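Local coordinates for carboxylesterase SOBER1 (Arabidopsis thaliana, PDB 6AVX), which hydrolyses carboxylic esters with a preference for short acyl chains and dampens the plant hypersensitive response to the bacterial effector AvrBsT, at residues A[167-171]-A[185-189]. The protein carries 1 engineered substitution. Residues are numbered along the deposited sequence; the frame is centred on the assembly and turned at random.
Sequences FEAGQ and EFKAY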
ATOM      1  N   PHE A 167      11.100  -4.496 -10.471  1.00  9.16           N
ATOM      2  CA  PHE A 167       9.841  -4.526 -11.207  1.00 10.08           C
ATOM      3  C   PHE A 167       9.226  -5.924 -11.186  1.00 10.24           C
ATOM      4  O   PHE A 167       8.001  -6.072 -11.067  1.00 10.02           O
ATOM      5  CB  PHE A 167      10.109  -4.038 -12.634  1.00 11.70           C
ATOM      6  CG  PHE A 167       8.878  -3.892 -13.492  1.00 10.17           C
ATOM      7  CD1 PHE A 167       7.984  -2.853 -13.294  1.00 10.48           C
ATOM      8  CD2 PHE A 167       8.641  -4.775 -14.539  1.00 13.73           C
ATOM      9  CE1 PHE A 167       6.874  -2.703 -14.098  1.00 10.47           C
ATOM     10  CE2 PHE A 167       7.521  -4.632 -15.346  1.00 15.76           C
ATOM     11  CZ  PHE A 167       6.641  -3.591 -15.125  1.00 13.14           C
ATOM     12  N   GLU A 168      10.059  -6.965 -11.257  1.00 10.76           N
ATOM     13  CA  GLU A 168       9.540  -8.333 -11.223  1.00 12.92           C
ATOM     14  C   GLU A 168       8.816  -8.647  -9.914  1.00 12.59           C
ATOM     15  O   GLU A 168       7.903  -9.483  -9.896  1.00 13.23           O
ATOM     16  CB  GLU A 168      10.663  -9.348 -11.445  1.00 15.78           C
ATOM     17  CG  GLU A 168      11.743  -9.329 -10.367  1.00 18.48           C
ATOM     18  CD  GLU A 168      12.546 -10.621 -10.318  1.00 45.05           C
ATOM     19  OE1 GLU A 168      12.841 -11.103  -9.201  1.00 28.14           O
ATOM     20  OE2 GLU A 168      12.869 -11.158 -11.398  1.00 38.76           O
ATOM     21  N   ALA A 169       9.214  -8.022  -8.807  1.00 10.84           N
ATOM     22  CA  ALA A 169       8.489  -8.213  -7.558  1.00 10.26           C
ATOM     23  C   ALA A 169       7.094  -7.624  -7.634  1.00 12.44           C
ATOM     24  O   ALA A 169       6.165  -8.148  -7.007  1.00 13.86           O
ATOM     25  CB  ALA A 169       9.253  -7.592  -6.394  1.00 12.92           C
ATOM     26  N   GLY A 170       6.924  -6.538  -8.387  1.00 10.20           N
ATOM     27  CA  GLY A 170       5.600  -5.991  -8.600  1.00 12.59           C
ATOM     28  C   GLY A 170       4.785  -6.858  -9.538  1.00 11.13           C
ATOM     29  O   GLY A 170       3.620  -7.158  -9.269  1.00 12.90           O
ATOM     30  N   GLN A 171       5.394  -7.302 -10.637  1.00 11.81           N
ATOM     31  CA  GLN A 171       4.695  -8.195 -11.553  1.00 13.61           C
ATOM     32  C   GLN A 171       4.233  -9.466 -10.853  1.00 12.62           C
ATOM     33  O   GLN A 171       3.171  -9.995 -11.184  1.00 12.40           O
ATOM     34  CB  GLN A 171       5.607  -8.563 -12.718  1.00 12.57           C
ATOM     35  CG  GLN A 171       5.952  -7.412 -13.651  1.00 17.06           C
ATOM     36  CD  GLN A 171       6.915  -7.847 -14.745  1.00 19.52           C
ATOM     37  OE1 GLN A 171       8.030  -8.299 -14.471  1.00 20.71           O
ATOM     38  NE2 GLN A 171       6.477  -7.731 -15.992  1.00 21.74           N
ATOM     39  N   GLU A 185      -5.372  -3.743 -11.304  1.00  8.55           N
ATOM     40  CA  GLU A 185      -4.831  -3.057 -12.466  1.00  9.67           C
ATOM     41  C   GLU A 185      -3.362  -2.785 -12.195  1.00  9.57           C
ATOM     42  O   GLU A 185      -3.015  -2.207 -11.160  1.00  9.44           O
ATOM     43  CB  GLU A 185      -5.521  -1.722 -12.734  1.00 11.03           C
ATOM     44  CG  GLU A 185      -4.890  -1.036 -13.966  1.00 15.72           C
ATOM     45  CD  GLU A 185      -5.339   0.387 -14.235  1.00 19.83           C
ATOM     46  OE1 GLU A 185      -6.334   0.858 -13.653  1.00 18.81           O
ATOM     47  OE2 GLU A 185      -4.660   1.033 -15.064  1.00 20.21           O
ATOM     48  N   PHE A 186      -2.497  -3.184 -13.111  1.00  9.96           N
ATOM     49  CA  PHE A 186      -1.070  -2.950 -12.978  1.00 11.55           C
ATOM     50  C   PHE A 186      -0.683  -1.861 -13.969  1.00 10.13           C
ATOM     51  O   PHE A 186      -0.990  -1.962 -15.170  1.00 13.06           O
ATOM     52  CB  PHE A 186      -0.313  -4.239 -13.263  1.00 11.77           C
ATOM     53  CG  PHE A 186       1.153  -4.156 -12.990  1.00 12.76           C
ATOM     54  CD1 PHE A 186       1.672  -4.473 -11.751  1.00 11.55           C
ATOM     55  CD2 PHE A 186       2.028  -3.765 -13.995  1.00 18.34           C
ATOM     56  CE1 PHE A 186       3.050  -4.403 -11.517  1.00 13.49           C
ATOM     57  CE2 PHE A 186       3.389  -3.692 -13.764  1.00 19.28           C
ATOM     58  CZ  PHE A 186       3.897  -4.014 -12.518  1.00 14.64           C
ATOM     59  N   LYS A 187      -0.049  -0.809 -13.474  1.00  9.32           N
ATOM     60  CA  LYS A 187       0.352   0.338 -14.278  1.00 10.08           C
ATOM     61  C   LYS A 187       1.870   0.446 -14.219  1.00 10.06           C
ATOM     62  O   LYS A 187       2.433   0.807 -13.177  1.00  8.72           O
ATOM     63  CB  LYS A 187      -0.311   1.610 -13.750  1.00 13.15           C
ATOM     64  CG  LYS A 187      -0.121   2.833 -14.617  1.00 16.44           C
ATOM     65  CD  LYS A 187      -0.797   2.663 -15.964  1.00 22.84           C
ATOM     66  CE  LYS A 187      -0.698   3.930 -16.793  1.00 35.50           C
ATOM     67  NZ  LYS A 187      -0.682   3.614 -18.246  1.00 41.89           N
ATOM     68  N   ALA A 188       2.535   0.118 -15.329  1.00 10.72           N
ATOM     69  CA  ALA A 188       3.983   0.222 -15.418  1.00 10.30           C
ATOM     70  C   ALA A 188       4.362   1.635 -15.822  1.00 11.24           C
ATOM     71  O   ALA A 188       3.681   2.271 -16.637  1.00 12.93           O
ATOM     72  CB  ALA A 188       4.539  -0.749 -16.461  1.00 11.91           C
ATOM     73  N   TYR A 189       5.465   2.117 -15.263  1.00  9.73           N
ATOM     74  CA  TYR A 189       6.013   3.432 -15.582  1.00 10.02           C
ATOM     75  C   TYR A 189       7.390   3.235 -16.203  1.00 12.47           C
ATOM     76  O   TYR A 189       8.377   3.031 -15.475  1.00  9.82           O
ATOM     77  CB  TYR A 189       6.054   4.323 -14.335  1.00 11.07           C
ATOM     78  CG  TYR A 189       4.654   4.792 -14.042  1.00  9.96           C
ATOM     79  CD1 TYR A 189       4.179   5.947 -14.629  1.00 11.61           C
ATOM     80  CD2 TYR A 189       3.785   4.044 -13.261  1.00  9.29           C
ATOM     81  CE1 TYR A 189       2.892   6.368 -14.441  1.00 11.09           C
ATOM     82  CE2 TYR A 189       2.479   4.463 -13.061  1.00  9.98           C
ATOM     83  CZ  TYR A 189       2.044   5.629 -13.658  1.00  9.23           C
ATOM     84  OH  TYR A 189       0.759   6.090 -13.509  1.00 10.32           O
TER
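Aromatic packing dominates where Phe167 of the short helix 167-171 meets Phe186 of strand 184-189. Phe167 CZ approaches Phe186 CE2 to 3.5 Å, and its neighbour Phe167 CE1 lies 3.6 Å from Phe186 CZ, in the plane of the Phe186 ring and at its edge. The ring centroids are 5.5 Å apart and the planes are inclined at 71°, an oblique pairing. With CG anti to the backbone N (chi1 -175°), the Phe167 ring swings toward the strand although its CB does not point there, whereas Phe186 points at the helix from its CB. Ala188 makes a smaller apolar contact, its CB meeting the edge of the Phe167 ring 3.8 Å from CZ.

Strand 184-189 borders the parallel sheet of this alpha/beta hydrolase, and the helix runs nearly antiparallel to it, the segment axes 10.5 Å apart at closest approach. Trp156 of the adjacent strand packs against Phe186 with its ring at a shallow angle, while Phe167 also touches Thr160 and lies near Asp162, probably the acid of the charge relay.

Phe186 meets the helix backbone too: Phe186 CE1 comes within 3.6 Å of both C and O of Gly170. The Gln171 side chain touches Phe186 through CG alone, 4.1 Å from Phe186 CZ; beyond it the extended chain carries the amide alongside the Phe167 ring. No hydrogen bond links the two segments; Gln171 N instead donates to Phe167 O within the helical turn.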